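Local coordinates for protein actibind (Aspergillus niger, PDB 3D3Z) that cleaves RNA as a T2-family ribonuclease, probably without strict base specificity but with a preference for adenylic acid, at residues S20-N24 with V205-A209. Sequence-based numbering, arbitrary orientation.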
loop_
_atom_site.group_PDB
_atom_site.type_symbol
_atom_site.label_atom_id
_atom_site.label_comp_id
_atom_site.label_asym_id
_atom_site.label_seq_id
_atom_site.Cartn_x
_atom_site.Cartn_y
_atom_site.Cartn_z
ATOM N N SER A 20 12.530 -11.539 -13.256
ATOM C CA SER A 20 13.907 -11.477 -12.799
ATOM C C SER A 20 13.942 -10.518 -11.661
ATOM O O SER A 20 12.924 -9.929 -11.299
ATOM C CB SER A 20 14.858 -10.969 -13.900
ATOM O OG SER A 20 14.671 -9.581 -14.132
ATOM N N CYS A 21 15.129 -10.314 -11.114
ATOM C CA CYS A 21 15.283 -9.251 -10.153
ATOM C C CYS A 21 14.933 -7.847 -10.639
ATOM O O CYS A 21 14.704 -6.963 -9.794
ATOM C CB CYS A 21 16.693 -9.284 -9.520
ATOM S SG CYS A 21 16.936 -10.685 -8.555
ATOM N N CYS A 22 14.891 -7.624 -11.968
ATOM C CA CYS A 22 14.567 -6.335 -12.517
ATOM C C CYS A 22 13.240 -6.320 -13.285
ATOM O O CYS A 22 13.000 -5.420 -14.124
ATOM C CB CYS A 22 15.699 -5.812 -13.404
ATOM S SG CYS A 22 17.153 -5.261 -12.413
ATOM N N PHE A 23 12.416 -7.334 -13.035
ATOM C CA PHE A 23 11.071 -7.379 -13.630
ATOM C C PHE A 23 10.028 -8.048 -12.730
ATOM O O PHE A 23 10.112 -9.238 -12.474
ATOM C CB PHE A 23 11.103 -8.093 -14.990
ATOM C CG PHE A 23 9.879 -7.810 -15.831
ATOM C CD1 PHE A 23 9.613 -6.522 -16.252
ATOM C CD2 PHE A 23 8.962 -8.829 -16.124
ATOM C CE1 PHE A 23 8.472 -6.244 -17.018
ATOM C CE2 PHE A 23 7.799 -8.561 -16.858
ATOM C CZ PHE A 23 7.579 -7.261 -17.311
ATOM N N ASN A 24 9.049 -7.271 -12.273
ATOM C CA ASN A 24 7.973 -7.771 -11.422
ATOM C C ASN A 24 6.944 -8.573 -12.228
ATOM O O ASN A 24 6.250 -8.028 -13.100
ATOM C CB ASN A 24 7.304 -6.616 -10.626
ATOM C CG ASN A 24 8.188 -6.082 -9.497
ATOM O OD1 ASN A 24 8.284 -6.702 -8.416
ATOM N ND2 ASN A 24 8.820 -4.926 -9.732
ATOM N N VAL A 205 5.643 -1.105 -12.412
ATOM C CA VAL A 205 7.023 -0.862 -11.903
ATOM C C VAL A 205 8.079 -1.094 -12.995
ATOM O O VAL A 205 8.069 -2.094 -13.697
ATOM C CB VAL A 205 7.328 -1.697 -10.615
ATOM C CG1 VAL A 205 8.756 -1.427 -10.090
ATOM C CG2 VAL A 205 6.300 -1.331 -9.510
ATOM N N LYS A 206 8.988 -0.125 -13.097
ATOM C CA LYS A 206 10.215 -0.238 -13.889
ATOM C C LYS A 206 11.343 -0.551 -12.912
ATOM O O LYS A 206 11.630 0.241 -12.030
ATOM C CB LYS A 206 10.491 1.076 -14.599
ATOM C CG LYS A 206 9.420 1.480 -15.611
ATOM C CD LYS A 206 9.554 2.954 -16.051
ATOM C CE LYS A 206 10.570 3.122 -17.185
ATOM N NZ LYS A 206 10.180 2.444 -18.481
ATOM N N GLY A 207 11.914 -1.736 -13.047
ATOM C CA GLY A 207 12.943 -2.207 -12.143
ATOM C C GLY A 207 12.435 -3.029 -10.965
ATOM O O GLY A 207 11.504 -3.843 -11.066
ATOM N N SER A 208 13.094 -2.824 -9.840
ATOM C CA SER A 208 12.777 -3.576 -8.638
ATOM C C SER A 208 11.639 -2.899 -7.885
ATOM O O SER A 208 11.482 -1.696 -7.955
ATOM C CB SER A 208 14.000 -3.632 -7.711
ATOM O OG SER A 208 13.735 -4.373 -6.535
ATOM N N ALA A 209 10.859 -3.705 -7.171
ATOM C CA ALA A 209 9.853 -3.166 -6.243
ATOM C C ALA A 209 10.502 -2.350 -5.160
ATOM O O ALA A 209 9.845 -1.476 -4.617
ATOM C CB ALA A 209 8.998 -4.278 -5.606
HETATM O O HOH W 1 11.262 -3.617 -14.959
HETATM O O HOH W 2 9.220 -4.212 -12.535
#
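Cys21 opens the contact with its carbonyl: the O lies 4.0 Å from Ser208 CB, while Cys21 SG forms a disulfide with Cys126. The bend is a type I beta turn from Ser20 to Phe23, with an ST turn at its start, Cys22 N donating to Ser20 OG at 2.9 Å. Cys22, its SG disulfide-bonded to Cys5, comes backbone to backbone against Gly207. No direct hydrogen bond crosses here; a water accepts from Gly207 N and can donate to Cys22 O, 2.6 Å away, though acceptors in reach outnumber its protons. The loop ahead of strand 29-35, with two adjacent half-cystines, lies against the end of strand 195-206, where the chain begins the connection to the antiparallel strand 213-216 in the sheet of the RNase T2 fold. The Phe23 side chain leaves its backbone away from 205-209 and packs on Thr15 and Asn17; Phe23 O accepts from Asn120 ND2. Asn24 reaches across instead: CG stands beside its backbone N (chi1 -73°), which lets N and ND2 hold one water, ND2 at 2.9 Å. That water has Val205 O and Gly207 O, each 2.7 Å from it, within donating reach. ND2 passes 3.2 Å from Gly207 O, at too poor an angle to bond, and rests 3.5 Å from Val205 CG1. OD1 sits 3.8 Å from Ala209 CB and accepts from Thr121 OG1, which accepts from Ala209 N.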